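Local coordinates for protein nitrate reductase (Ulva prolifera, PDB 5YLY) that carries, as the FAD-containing cytochrome b5 reductase domain, electrons probably taken from NADH toward the reduction of nitrate in nitrate assimilation, at residues Asn166-Gly171 / Arg250-Tyr255; Leu197-Thr202 / His226-Arg231; Val162-Met167 / Leu191-Leu196; Ala183-Pro188 / Pro220-Ile225. All blocks are in the same frame, centred on the assembly; numbering follows the deposited sequence. Where two conformers were deposited one is given.

Contact 1 of 4, residues Asn166-Gly171 / Arg250-Tyr255; sequences NMIAGG and RALFRY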
loop_
_atom_site.group_PDB
_atom_site.type_symbol
_atom_site.label_atom_id
_atom_site.label_comp_id
_atom_site.label_asym_id
_atom_site.label_seq_id
_atom_site.Cartn_x
_atom_site.Cartn_y
_atom_site.Cartn_z
ATOM N N ASN A 166 0.872 -6.484 -12.355
ATOM C CA ASN A 166 -0.072 -5.384 -12.427
ATOM C C ASN A 166 -0.433 -5.039 -11.000
ATOM O O ASN A 166 -0.601 -5.939 -10.182
ATOM C CB ASN A 166 -1.363 -5.830 -13.132
ATOM C CG ASN A 166 -1.254 -5.907 -14.611
ATOM O OD1 ASN A 166 -0.444 -5.211 -15.224
ATOM N ND2 ASN A 166 -2.112 -6.736 -15.223
ATOM N N MET A 167 -0.615 -3.757 -10.707
ATOM C CA MET A 167 -1.027 -3.315 -9.391
ATOM C C MET A 167 -2.184 -2.364 -9.528
ATOM O O MET A 167 -2.113 -1.396 -10.300
ATOM C CB MET A 167 0.135 -2.605 -8.680
ATOM C CG MET A 167 1.349 -3.479 -8.530
ATOM S SD MET A 167 2.650 -2.561 -7.742
ATOM C CE MET A 167 3.746 -3.873 -7.460
ATOM N N ILE A 168 -3.268 -2.648 -8.804
ATOM C CA ILE A 168 -4.401 -1.745 -8.816
ATOM C C ILE A 168 -4.638 -1.322 -7.379
ATOM O O ILE A 168 -4.912 -2.166 -6.527
ATOM C CB ILE A 168 -5.692 -2.296 -9.469
ATOM C CG1 ILE A 168 -5.435 -2.921 -10.862
ATOM C CG2 ILE A 168 -6.769 -1.197 -9.508
ATOM C CD1 ILE A 168 -6.800 -3.493 -11.531
ATOM N N ALA A 169 -4.556 -0.024 -7.136
ATOM C CA ALA A 169 -4.783 0.539 -5.817
ATOM C C ALA A 169 -5.839 1.608 -5.855
ATOM O O ALA A 169 -5.954 2.342 -6.836
ATOM C CB ALA A 169 -3.478 1.127 -5.270
ATOM N N GLY A 170 -6.543 1.734 -4.744
ATOM C CA GLY A 170 -7.513 2.795 -4.502
ATOM C C GLY A 170 -7.193 3.425 -3.162
ATOM O O GLY A 170 -6.985 2.702 -2.187
ATOM N N GLY A 171 -7.071 4.751 -3.125
ATOM C CA GLY A 171 -6.808 5.515 -1.904
ATOM C C GLY A 171 -5.645 5.018 -1.062
ATOM O O GLY A 171 -4.515 4.937 -1.543
ATOM N N ARG A 250 -5.354 0.105 -21.237
ATOM C CA ARG A 250 -4.351 1.148 -21.483
ATOM C C ARG A 250 -3.218 1.124 -20.455
ATOM O O ARG A 250 -2.057 1.283 -20.815
ATOM C CB ARG A 250 -4.992 2.550 -21.532
ATOM C CG ARG A 250 -5.856 2.762 -22.793
ATOM C CD ARG A 250 -6.392 4.179 -22.936
ATOM N NE ARG A 250 -7.521 4.451 -22.040
ATOM C CZ ARG A 250 -7.434 5.144 -20.906
ATOM N NH1 ARG A 250 -6.269 5.641 -20.514
ATOM N NH2 ARG A 250 -8.515 5.345 -20.159
ATOM N N ALA A 251 -3.553 0.922 -19.184
ATOM C CA ALA A 251 -2.622 0.988 -18.061
ATOM C C ALA A 251 -1.929 -0.284 -17.665
ATOM O O ALA A 251 -0.868 -0.199 -17.049
ATOM C CB ALA A 251 -3.366 1.535 -16.843
ATOM N N LEU A 252 -2.533 -1.458 -17.929
ATOM C CA LEU A 252 -1.999 -2.719 -17.409
ATOM C C LEU A 252 -1.602 -3.760 -18.438
ATOM O O LEU A 252 -2.005 -3.680 -19.596
ATOM C CB LEU A 252 -3.062 -3.325 -16.447
ATOM C CG LEU A 252 -3.595 -2.395 -15.320
ATOM C CD1 LEU A 252 -4.742 -3.048 -14.608
ATOM C CD2 LEU A 252 -2.452 -2.018 -14.301
ATOM N N PHE A 253 -0.850 -4.777 -17.994
ATOM C CA PHE A 253 -0.493 -5.910 -18.857
ATOM C C PHE A 253 -1.689 -6.862 -18.983
ATOM O O PHE A 253 -2.424 -7.067 -18.006
ATOM C CB PHE A 253 0.664 -6.728 -18.232
ATOM C CG PHE A 253 1.992 -6.027 -18.078
ATOM C CD1 PHE A 253 2.686 -5.560 -19.193
ATOM C CD2 PHE A 253 2.579 -5.891 -16.828
ATOM C CE1 PHE A 253 3.931 -4.942 -19.051
ATOM C CE2 PHE A 253 3.837 -5.290 -16.688
ATOM C CZ PHE A 253 4.503 -4.819 -17.804
ATOM N N ARG A 254 -1.843 -7.501 -20.156
ATOM C CA ARG A 254 -2.852 -8.545 -20.327
ATOM C C ARG A 254 -2.261 -9.800 -19.685
ATOM O O ARG A 254 -1.039 -9.875 -19.516
ATOM C CB ARG A 254 -3.116 -8.811 -21.818
ATOM C CG ARG A 254 -3.888 -7.688 -22.498
ATOM C CD ARG A 254 -4.556 -8.116 -23.795
ATOM N NE ARG A 254 -5.776 -8.906 -23.607
ATOM C CZ ARG A 254 -6.988 -8.408 -23.376
ATOM N NH1 ARG A 254 -8.025 -9.222 -23.214
ATOM N NH2 ARG A 254 -7.171 -7.099 -23.286
ATOM N N TYR A 255 -3.095 -10.777 -19.320
ATOM C CA TYR A 255 -2.558 -12.013 -18.756
ATOM C C TYR A 255 -1.776 -12.845 -19.801
ATOM O O TYR A 255 -2.189 -12.988 -20.947
ATOM C CB TYR A 255 -3.653 -12.890 -18.101
ATOM C CG TYR A 255 -3.131 -14.251 -17.684
ATOM C CD1 TYR A 255 -2.265 -14.385 -16.601
ATOM C CD2 TYR A 255 -3.398 -15.387 -18.450
ATOM C CE1 TYR A 255 -1.719 -15.623 -16.257
ATOM C CE2 TYR A 255 -2.851 -16.628 -18.119
ATOM C CZ TYR A 255 -2.020 -16.742 -17.015
ATOM O OH TYR A 255 -1.482 -17.961 -16.679
#
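Both polar atoms of the Asn166 carboxamide bond the backbone of Phe253. The amide N of Phe253 donates to Asn166 OD1 at 2.8 Å, at a C=O...N angle of 119° and tilted a little from the carbonyl plane. In return Asn166 ND2 reaches Phe253 O at 2.8 Å, and this bond is nearly straight (169°), falls on a lone pair in the carbonyl plane and lies close to the plane of the asparagine amide. Because Phe253 offers a donor on one side and an acceptor on the other, the amide can lie only one way round. Ser261 OG on strand 259-264 takes a further bond of ND2. Leu252, the first residue past helix 245-251, packs beside this pair: its CB sits 3.5 Å from Asn166 OD1, and its CD1 meets Ile168 CD1 at 3.7 Å. Leu278 of helix 267-280 touches both Leu252 and Ile168. A leucine in place of Asn166 would probably leave Phe253 N and O without their side-chain partners in a buried setting. The two bonds thus tie the loop after helix 245-251 to strand 164-170 and satisfy the polar atoms of a buried contact.

Contact 2 of 4, residues Leu197-Thr202 / His226-Arg231; sequences LYANQT and HYTVDR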
loop_
_atom_site.group_PDB
_atom_site.type_symbol
_atom_site.label_atom_id
_atom_site.label_comp_id
_atom_site.label_asym_id
_atom_site.label_seq_id
_atom_site.Cartn_x
_atom_site.Cartn_y
_atom_site.Cartn_z
ATOM N N LEU A 197 -2.002 1.062 -11.604
ATOM C CA LEU A 197 -3.195 1.842 -11.903
ATOM C C LEU A 197 -3.714 2.326 -10.543
ATOM O O LEU A 197 -4.012 1.519 -9.667
ATOM C CB LEU A 197 -4.221 1.023 -12.696
ATOM C CG LEU A 197 -5.600 1.698 -12.958
ATOM C CD1 LEU A 197 -5.447 3.046 -13.680
ATOM C CD2 LEU A 197 -6.476 0.815 -13.825
ATOM N N TYR A 198 -3.722 3.641 -10.331
ATOM C CA TYR A 198 -4.064 4.170 -9.007
ATOM C C TYR A 198 -5.276 5.063 -9.096
ATOM O O TYR A 198 -5.220 6.113 -9.747
ATOM C CB TYR A 198 -2.821 4.902 -8.429
ATOM C CG TYR A 198 -2.890 5.400 -6.995
ATOM C CD1 TYR A 198 -3.784 4.842 -6.078
ATOM C CD2 TYR A 198 -2.023 6.401 -6.541
ATOM C CE1 TYR A 198 -3.855 5.312 -4.761
ATOM C CE2 TYR A 198 -2.037 6.826 -5.211
ATOM C CZ TYR A 198 -2.965 6.294 -4.332
ATOM O OH TYR A 198 -3.023 6.781 -3.052
ATOM N N ALA A 199 -6.365 4.663 -8.416
ATOM C CA ALA A 199 -7.638 5.407 -8.436
ATOM C C ALA A 199 -7.886 6.164 -7.135
ATOM O O ALA A 199 -7.627 5.636 -6.053
ATOM C CB ALA A 199 -8.791 4.457 -8.692
ATOM N N ASN A 200 -8.376 7.411 -7.233
ATOM C CA ASN A 200 -8.704 8.231 -6.064
ATOM C C ASN A 200 -9.882 9.107 -6.380
ATOM O O ASN A 200 -10.167 9.321 -7.555
ATOM C CB ASN A 200 -7.530 9.108 -5.635
ATOM C CG ASN A 200 -6.396 8.300 -5.108
ATOM O OD1 ASN A 200 -6.461 7.761 -4.006
ATOM N ND2 ASN A 200 -5.410 8.074 -5.951
ATOM N N GLN A 201 -10.537 9.652 -5.351
ATOM C CA GLN A 201 -11.694 10.516 -5.592
ATOM C C GLN A 201 -11.288 11.817 -6.287
ATOM O O GLN A 201 -11.879 12.192 -7.304
ATOM C CB GLN A 201 -12.427 10.806 -4.277
ATOM C CG GLN A 201 -13.558 9.835 -3.958
ATOM C CD GLN A 201 -14.023 10.038 -2.538
ATOM O OE1 GLN A 201 -13.395 9.552 -1.588
ATOM N NE2 GLN A 201 -15.040 10.870 -2.355
ATOM N N THR A 202 -10.271 12.496 -5.747
ATOM C CA THR A 202 -9.729 13.755 -6.283
ATOM C C THR A 202 -8.215 13.635 -6.394
ATOM O O THR A 202 -7.603 12.789 -5.737
ATOM C CB THR A 202 -10.095 14.992 -5.387
ATOM O OG1 THR A 202 -9.339 14.975 -4.170
ATOM C CG2 THR A 202 -11.582 15.090 -5.057
ATOM N N HIS A 226 -0.308 4.936 -13.947
ATOM C CA HIS A 226 -1.438 5.655 -14.526
ATOM C C HIS A 226 -2.393 5.958 -13.397
ATOM O O HIS A 226 -2.536 5.150 -12.477
ATOM C CB HIS A 226 -2.134 4.842 -15.607
ATOM C CG HIS A 226 -3.033 5.671 -16.467
ATOM N ND1 HIS A 226 -2.514 6.362 -17.543
ATOM C CD2 HIS A 226 -4.354 5.933 -16.393
ATOM C CE1 HIS A 226 -3.529 6.964 -18.128
ATOM N NE2 HIS A 226 -4.648 6.757 -17.470
ATOM N N TYR A 227 -3.023 7.138 -13.452
ATOM C CA TYR A 227 -3.943 7.604 -12.419
ATOM C C TYR A 227 -5.330 7.832 -12.983
ATOM O O TYR A 227 -5.481 8.150 -14.166
ATOM C CB TYR A 227 -3.458 8.951 -11.849
ATOM C CG TYR A 227 -2.042 8.949 -11.328
ATOM C CD1 TYR A 227 -1.765 8.603 -10.008
ATOM C CD2 TYR A 227 -0.979 9.360 -12.132
ATOM C CE1 TYR A 227 -0.464 8.631 -9.511
ATOM C CE2 TYR A 227 0.332 9.373 -11.650
ATOM C CZ TYR A 227 0.579 9.024 -10.338
ATOM O OH TYR A 227 1.863 9.027 -9.866
ATOM N N THR A 228 -6.352 7.727 -12.115
ATOM C CA THR A 228 -7.721 8.131 -12.419
ATOM C C THR A 228 -8.275 8.840 -11.204
ATOM O O THR A 228 -7.911 8.509 -10.075
ATOM C CB THR A 228 -8.644 7.023 -12.958
ATOM O OG1 THR A 228 -9.830 7.647 -13.480
ATOM C CG2 THR A 228 -9.036 5.987 -11.894
ATOM N N VAL A 229 -9.081 9.859 -11.439
ATOM C CA VAL A 229 -9.777 10.600 -10.388
ATOM C C VAL A 229 -11.254 10.689 -10.788
ATOM O O VAL A 229 -11.548 10.655 -11.983
ATOM C CB VAL A 229 -9.135 11.973 -10.030
ATOM C CG1 VAL A 229 -7.725 11.809 -9.453
ATOM C CG2 VAL A 229 -9.136 12.919 -11.222
ATOM N N ASP A 230 -12.177 10.712 -9.806
ATOM C CA ASP A 230 -13.620 10.775 -10.068
ATOM C C ASP A 230 -13.938 12.104 -10.723
ATOM O O ASP A 230 -14.423 12.144 -11.860
ATOM C CB ASP A 230 -14.432 10.626 -8.763
ATOM C CG ASP A 230 -14.322 9.292 -8.041
ATOM O OD1 ASP A 230 -13.673 8.373 -8.577
ATOM O OD2 ASP A 230 -14.931 9.153 -6.963
ATOM N N ARG A 231 -13.599 13.191 -10.016
ATOM C CA ARG A 231 -13.832 14.549 -10.483
ATOM C C ARG A 231 -12.502 15.271 -10.744
ATOM O O ARG A 231 -11.835 15.744 -9.816
ATOM C CB ARG A 231 -14.803 15.344 -9.575
ATOM C CG ARG A 231 -14.924 14.840 -8.130
ATOM C CD ARG A 231 -14.333 15.814 -7.137
ATOM N NE ARG A 231 -15.127 17.036 -6.995
ATOM C CZ ARG A 231 -14.852 18.014 -6.138
ATOM N NH1 ARG A 231 -13.799 17.925 -5.333
ATOM N NH2 ARG A 231 -15.633 19.086 -6.074
HETATM O O HOH W 1 -5.535 8.723 -8.663
#
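Tyr198 turns its CG anti to the backbone N (chi1 -173°), whereas Tyr227 holds its own beside the N (chi1 -55°); the side chains therefore cross at a slant and the rings meet at their edges, with Tyr198 CD2 4.0 Å from Tyr227 CE1. Asn200 ND2 lies 3.3 Å above the plane of the Tyr198 ring, over its centre. On the other face Ala199 CB packs against Thr228 CG2 at 3.6 Å. Between the strands, Tyr198 N donates to His226 O, Thr228 N to Tyr198 O and Asn200 N to Thr228 O, in parallel register. A water bridges the strands, donating to Tyr198 O and Thr228 O and accepting from Asn200 ND2. Past the regular pairing, Asp230 N bonds Gln201 O at 2.9 Å from above the carbonyl plane, and Asp230 OD2 rests 3.4 Å from Gln201 CG. A glycine in place of Asp230 removes the carboxylate from beside Gln201 CG and is likely to leave this turn freer to move. The side chain of Gln201 is about 6 Å from the bound FAD. Strands 193-200 and 223-229 are linked through helix 209-218, whose Leu212 covers both tyrosines and whose Glu213 bonds Tyr227 OH; Tyr198 OH bonds Gly171 O beyond strand 164-170. Met247 of helix 245-251 packs on Leu197 and Thr228, on the opposite sheet face from helix 209-218.

Contact 3 of 4, residues Val162-Met167 / Leu191-Leu196; sequences VKRINM and LTEIRL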
loop_
_atom_site.group_PDB
_atom_site.type_symbol
_atom_site.label_atom_id
_atom_site.label_comp_id
_atom_site.label_asym_id
_atom_site.label_seq_id
_atom_site.Cartn_x
_atom_site.Cartn_y
_atom_site.Cartn_z
ATOM N N VAL A 162 7.430 -15.163 -11.475
ATOM C CA VAL A 162 6.653 -14.033 -11.963
ATOM C C VAL A 162 7.614 -13.123 -12.726
ATOM O O VAL A 162 8.772 -12.983 -12.327
ATOM C CB VAL A 162 5.858 -13.334 -10.812
ATOM C CG1 VAL A 162 6.786 -12.769 -9.721
ATOM C CG2 VAL A 162 4.907 -12.261 -11.342
ATOM N N LYS A 163 7.150 -12.571 -13.842
ATOM C CA LYS A 163 7.936 -11.675 -14.696
ATOM C C LYS A 163 7.325 -10.276 -14.778
ATOM O O LYS A 163 8.044 -9.297 -15.053
ATOM C CB LYS A 163 7.987 -12.237 -16.124
ATOM C CG LYS A 163 8.633 -13.616 -16.246
ATOM C CD LYS A 163 8.821 -14.026 -17.713
ATOM C CE LYS A 163 10.165 -13.611 -18.284
ATOM N NZ LYS A 163 10.236 -13.812 -19.758
ATOM N N ARG A 164 5.984 -10.207 -14.614
ATOM C CA ARG A 164 5.215 -8.968 -14.727
ATOM C C ARG A 164 4.143 -8.877 -13.651
ATOM O O ARG A 164 3.449 -9.868 -13.373
ATOM C CB ARG A 164 4.585 -8.855 -16.118
ATOM C CG ARG A 164 5.602 -8.870 -17.277
ATOM C CD ARG A 164 4.981 -8.633 -18.641
ATOM N NE ARG A 164 3.729 -9.362 -18.806
ATOM C CZ ARG A 164 2.925 -9.258 -19.858
ATOM N NH1 ARG A 164 1.797 -9.942 -19.904
ATOM N NH2 ARG A 164 3.253 -8.475 -20.880
ATOM N N ILE A 165 4.030 -7.696 -13.016
ATOM C CA ILE A 165 3.021 -7.529 -11.968
ATOM C C ILE A 165 2.203 -6.300 -12.246
ATOM O O ILE A 165 2.756 -5.190 -12.266
ATOM C CB ILE A 165 3.636 -7.453 -10.524
ATOM C CG1 ILE A 165 4.497 -8.709 -10.192
ATOM C CG2 ILE A 165 2.520 -7.231 -9.476
ATOM C CD1 ILE A 165 5.205 -8.688 -8.804
ATOM N N ASN A 166 0.872 -6.484 -12.355
ATOM C CA ASN A 166 -0.072 -5.384 -12.427
ATOM C C ASN A 166 -0.433 -5.039 -11.000
ATOM O O ASN A 166 -0.601 -5.939 -10.182
ATOM C CB ASN A 166 -1.363 -5.830 -13.132
ATOM C CG ASN A 166 -1.254 -5.907 -14.611
ATOM O OD1 ASN A 166 -0.444 -5.211 -15.224
ATOM N ND2 ASN A 166 -2.112 -6.736 -15.223
ATOM N N MET A 167 -0.615 -3.757 -10.707
ATOM C CA MET A 167 -1.027 -3.315 -9.391
ATOM C C MET A 167 -2.184 -2.364 -9.528
ATOM O O MET A 167 -2.113 -1.396 -10.300
ATOM C CB MET A 167 0.135 -2.605 -8.680
ATOM C CG MET A 167 1.349 -3.479 -8.530
ATOM S SD MET A 167 2.650 -2.561 -7.742
ATOM C CE MET A 167 3.746 -3.873 -7.460
ATOM N N LEU A 191 14.507 -8.157 -12.411
ATOM C CA LEU A 191 14.089 -7.548 -13.696
ATOM C C LEU A 191 12.571 -7.567 -13.899
ATOM O O LEU A 191 12.096 -7.271 -14.990
ATOM C CB LEU A 191 14.818 -8.188 -14.896
ATOM C CG LEU A 191 16.357 -8.007 -14.951
ATOM C CD1 LEU A 191 16.948 -8.815 -16.091
ATOM C CD2 LEU A 191 16.735 -6.529 -15.066
ATOM N N THR A 192 11.812 -7.870 -12.834
ATOM C CA THR A 192 10.348 -7.889 -12.889
ATOM C C THR A 192 9.824 -6.506 -13.305
ATOM O O THR A 192 10.368 -5.486 -12.868
ATOM C CB THR A 192 9.771 -8.321 -11.513
ATOM O OG1 THR A 192 10.377 -9.561 -11.160
ATOM C CG2 THR A 192 8.236 -8.488 -11.541
ATOM N N GLU A 193 8.847 -6.477 -14.214
ATOM C CA GLU A 193 8.220 -5.245 -14.700
ATOM C C GLU A 193 6.922 -5.009 -13.912
ATOM O O GLU A 193 6.271 -5.962 -13.450
ATOM C CB GLU A 193 7.872 -5.322 -16.194
ATOM C CG GLU A 193 9.021 -5.576 -17.139
ATOM C CD GLU A 193 8.525 -5.740 -18.562
ATOM O OE1 GLU A 193 8.186 -6.878 -18.959
ATOM O OE2 GLU A 193 8.427 -4.714 -19.268
ATOM N N ILE A 194 6.534 -3.747 -13.804
ATOM C CA ILE A 194 5.355 -3.366 -13.020
ATOM C C ILE A 194 4.489 -2.384 -13.782
ATOM O O ILE A 194 5.008 -1.488 -14.438
ATOM C CB ILE A 194 5.815 -2.697 -11.670
ATOM C CG1 ILE A 194 6.622 -3.667 -10.763
ATOM C CG2 ILE A 194 4.640 -2.068 -10.891
ATOM C CD1 ILE A 194 7.479 -2.860 -9.697
ATOM N N ARG A 195 3.166 -2.508 -13.621
ATOM C CA ARG A 195 2.226 -1.507 -14.108
ATOM C C ARG A 195 1.326 -1.150 -12.951
ATOM O O ARG A 195 0.712 -2.041 -12.369
ATOM C CB ARG A 195 1.371 -2.018 -15.298
ATOM C CG ARG A 195 2.185 -2.211 -16.582
ATOM C CD ARG A 195 2.733 -0.906 -17.136
ATOM N NE ARG A 195 3.497 -1.122 -18.370
ATOM C CZ ARG A 195 4.800 -1.412 -18.427
ATOM N NH1 ARG A 195 5.512 -1.551 -17.305
ATOM N NH2 ARG A 195 5.390 -1.604 -19.601
ATOM N N LEU A 196 1.251 0.131 -12.603
ATOM C CA LEU A 196 0.355 0.546 -11.534
ATOM C C LEU A 196 -0.791 1.376 -12.077
ATOM O O LEU A 196 -0.579 2.311 -12.870
ATOM C CB LEU A 196 1.149 1.351 -10.467
ATOM C CG LEU A 196 0.308 2.085 -9.385
ATOM C CD1 LEU A 196 -0.421 1.089 -8.461
ATOM C CD2 LEU A 196 1.210 3.031 -8.551
HETATM O O HOH W 2 11.247 -11.416 -12.977
HETATM O O HOH W 3 9.085 -9.335 -17.639
#
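The amide of Asn166 and the guanidinium of Arg195 are turned 55° to each other on one face of the sheet, and what touches is Asn166 OD1 against Arg195 CB; the carboxamide itself is held by the backbone of Phe253. Arg195 folds back at chi2 (-65°), which brings NH1 over its own strand to bond Ile194 O at 2.9 Å, from above that carbonyl plane. Next along this face, Arg164 and Glu193 run side by side. In the conformer given, the arginine meets Glu193 OE1 through its aliphatic CG and CD and its NE bonds Thr259 OG1, but a second conformer was modelled, so its head is not fixed to one place. A water donates to both Glu193 OE1 and Lys163 O. The opposite face is apolar. Met167, extended beyond CG, lays SD 3.8 Å from Ile194 CG2, and its CB meets Leu196 CD1 at 3.7 Å; helix 174-185 covers this layer with Met177, Val180 and Met181. Four backbone bonds in parallel register join the strands, the shortest running from Met167 N to Arg195 O at 2.7 Å. Strand 164-170, helix 174-185 and strand 193-200 form a beta-alpha-beta crossover at the centre of the parallel sheet, as in the NAD-binding domains of the ferredoxin reductase family.

Contact 4 of 4, residues Ala183-Pro188 / Pro220-Ile225; sequences AILSNP and PDRVKI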
loop_
_atom_site.group_PDB
_atom_site.type_symbol
_atom_site.label_atom_id
_atom_site.label_comp_id
_atom_site.label_asym_id
_atom_site.label_seq_id
_atom_site.Cartn_x
_atom_site.Cartn_y
_atom_site.Cartn_z
ATOM N N ALA A 183 10.602 -2.938 -3.303
ATOM C CA ALA A 183 11.344 -4.204 -3.136
ATOM C C ALA A 183 11.874 -4.708 -4.485
ATOM O O ALA A 183 12.993 -5.221 -4.561
ATOM C CB ALA A 183 10.441 -5.257 -2.518
ATOM N N ILE A 184 11.101 -4.483 -5.557
ATOM C CA ILE A 184 11.466 -4.911 -6.910
ATOM C C ILE A 184 12.457 -3.942 -7.563
ATOM O O ILE A 184 13.445 -4.370 -8.155
ATOM C CB ILE A 184 10.174 -5.062 -7.786
ATOM C CG1 ILE A 184 9.334 -6.274 -7.303
ATOM C CG2 ILE A 184 10.520 -5.217 -9.278
ATOM C CD1 ILE A 184 7.957 -6.348 -7.993
ATOM N N LEU A 185 12.143 -2.666 -7.517
ATOM C CA LEU A 185 12.931 -1.671 -8.245
ATOM C C LEU A 185 14.266 -1.347 -7.602
ATOM O O LEU A 185 15.215 -0.999 -8.308
ATOM C CB LEU A 185 12.072 -0.396 -8.482
ATOM C CG LEU A 185 10.794 -0.599 -9.341
ATOM C CD1 LEU A 185 9.934 0.628 -9.336
ATOM C CD2 LEU A 185 11.118 -1.034 -10.774
ATOM N N SER A 186 14.357 -1.451 -6.284
ATOM C CA SER A 186 15.612 -1.153 -5.556
ATOM C C SER A 186 16.551 -2.374 -5.486
ATOM O O SER A 186 17.666 -2.297 -4.942
ATOM C CB SER A 186 15.299 -0.594 -4.166
ATOM O OG SER A 186 14.951 -1.660 -3.293
ATOM N N ASN A 187 16.123 -3.501 -6.062
ATOM C CA ASN A 187 16.939 -4.695 -6.037
ATOM C C ASN A 187 17.790 -4.715 -7.306
ATOM O O ASN A 187 17.230 -4.601 -8.391
ATOM C CB ASN A 187 16.050 -5.938 -5.892
ATOM C CG ASN A 187 16.871 -7.189 -5.660
ATOM O OD1 ASN A 187 17.760 -7.548 -6.433
ATOM N ND2 ASN A 187 16.571 -7.913 -4.605
ATOM N N PRO A 188 19.131 -4.789 -7.199
ATOM C CA PRO A 188 19.983 -4.718 -8.415
ATOM C C PRO A 188 19.954 -5.973 -9.277
ATOM O O PRO A 188 20.597 -5.960 -10.336
ATOM C CB PRO A 188 21.387 -4.479 -7.838
ATOM C CG PRO A 188 21.357 -5.104 -6.523
ATOM C CD PRO A 188 19.958 -4.899 -5.977
ATOM N N PRO A 220 12.470 3.936 -15.879
ATOM C CA PRO A 220 11.480 4.129 -16.953
ATOM C C PRO A 220 11.136 2.906 -17.780
ATOM O O PRO A 220 10.039 2.853 -18.318
ATOM C CB PRO A 220 12.118 5.229 -17.823
ATOM C CG PRO A 220 13.582 5.105 -17.555
ATOM C CD PRO A 220 13.602 4.873 -16.076
ATOM N N ASP A 221 12.060 1.933 -17.879
ATOM C CA ASP A 221 11.740 0.766 -18.693
ATOM C C ASP A 221 11.160 -0.371 -17.874
ATOM O O ASP A 221 10.866 -1.416 -18.447
ATOM C CB ASP A 221 12.984 0.291 -19.461
ATOM C CG ASP A 221 13.460 1.230 -20.542
ATOM O OD1 ASP A 221 12.751 2.205 -20.835
ATOM O OD2 ASP A 221 14.511 0.960 -21.132
ATOM N N ARG A 222 11.029 -0.197 -16.542
ATOM C CA ARG A 222 10.549 -1.267 -15.659
ATOM C C ARG A 222 9.192 -0.973 -15.028
ATOM O O ARG A 222 8.540 -1.889 -14.558
ATOM C CB ARG A 222 11.604 -1.630 -14.572
ATOM C CG ARG A 222 12.719 -2.514 -15.159
ATOM C CD ARG A 222 13.033 -3.708 -14.286
ATOM N NE ARG A 222 13.985 -3.320 -13.236
ATOM C CZ ARG A 222 13.837 -3.652 -11.976
ATOM N NH1 ARG A 222 12.851 -4.457 -11.613
ATOM N NH2 ARG A 222 14.704 -3.220 -11.062
ATOM N N VAL A 223 8.758 0.276 -15.046
ATOM C CA VAL A 223 7.470 0.619 -14.424
ATOM C C VAL A 223 6.762 1.725 -15.184
ATOM O O VAL A 223 7.416 2.601 -15.778
ATOM C CB VAL A 223 7.687 0.966 -12.904
ATOM C CG1 VAL A 223 8.530 2.230 -12.714
ATOM C CG2 VAL A 223 6.355 1.085 -12.145
ATOM N N LYS A 224 5.424 1.661 -15.191
ATOM C CA LYS A 224 4.548 2.737 -15.668
ATOM C C LYS A 224 3.481 2.939 -14.619
ATOM O O LYS A 224 3.027 1.967 -13.985
ATOM C CB LYS A 224 3.906 2.438 -17.015
ATOM C CG LYS A 224 4.905 2.486 -18.165
ATOM C CD LYS A 224 4.188 2.372 -19.526
ATOM C CE LYS A 224 5.183 2.180 -20.647
ATOM N NZ LYS A 224 6.102 3.343 -20.775
ATOM N N ILE A 225 3.085 4.203 -14.419
ATOM C CA ILE A 225 2.048 4.523 -13.446
ATOM C C ILE A 225 0.963 5.333 -14.142
ATOM O O ILE A 225 1.275 6.281 -14.878
ATOM C CB ILE A 225 2.637 5.246 -12.206
ATOM C CG1 ILE A 225 3.707 4.371 -11.469
ATOM C CG2 ILE A 225 1.519 5.658 -11.220
ATOM C CD1 ILE A 225 4.617 5.110 -10.639
#
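Arg222 and Leu185 account for most of the buried surface, with Val223 adding to the apolar side. The two long side chains run antiparallel alongside one another, so Leu185 CD2 touches Arg222 at both ends: it lies 3.9 Å from CB and the same height above the guanidinium plane, over its centre. Arg222 reaches that place by bending at chi2 and chi3 (-133° and -84°), which curls the head back over the leucine methyl. At the guanidinium edge, near its plane, is the carbonyl of Ile184 in the last turn of helix 174-185; NH2 donates to Ile184 O in a weak bond of 3.4 Å. Ile184 CG2 packs against Arg222 NH1 at 3.4 Å, while NH1 finds its stronger acceptor in Thr192 O, just before strand 193-200. The arginine thus spans from the helix end to the entry of the next strand. The other leucine methyl, Leu185 CD1, meets Val223 CG1 at 4.0 Å, the side chains roughly perpendicular, and Leu215 of helix 209-218 also packs on Leu185. This is helix-on-sheet packing in an alpha/beta domain: the C-terminal end of a crossover helix rests on the start of strand 223-229, in the three-layer, Rossmann-like NAD-binding fold.

How the contacts relate
All four contacts belong to the parallel sheet of the NAD-binding domain and the helices on it. Contacts 1 and 3 share Asn166 and Met167 on strand 164-170, their centres about 9 Å apart. Contact 3 continues along strand 193-200 into contact 2, about 20 Å away centre to centre; Met167 O and Leu197 N, 2.8 Å apart, join the two. Contact 4 lies about 8 Å from contact 3, again between centres, near the start of strand 223-229, whose later part serves contact 2. Along the chain, contact 3 closes before contact 2 opens, contact 4 interleaves with both, and contact 1 encloses contacts 2 and 4. Contacts 3 and 4 sit toward the N-terminal ends of the strands, contact 2 at the C-terminal ends, where Gln201 comes near the FAD.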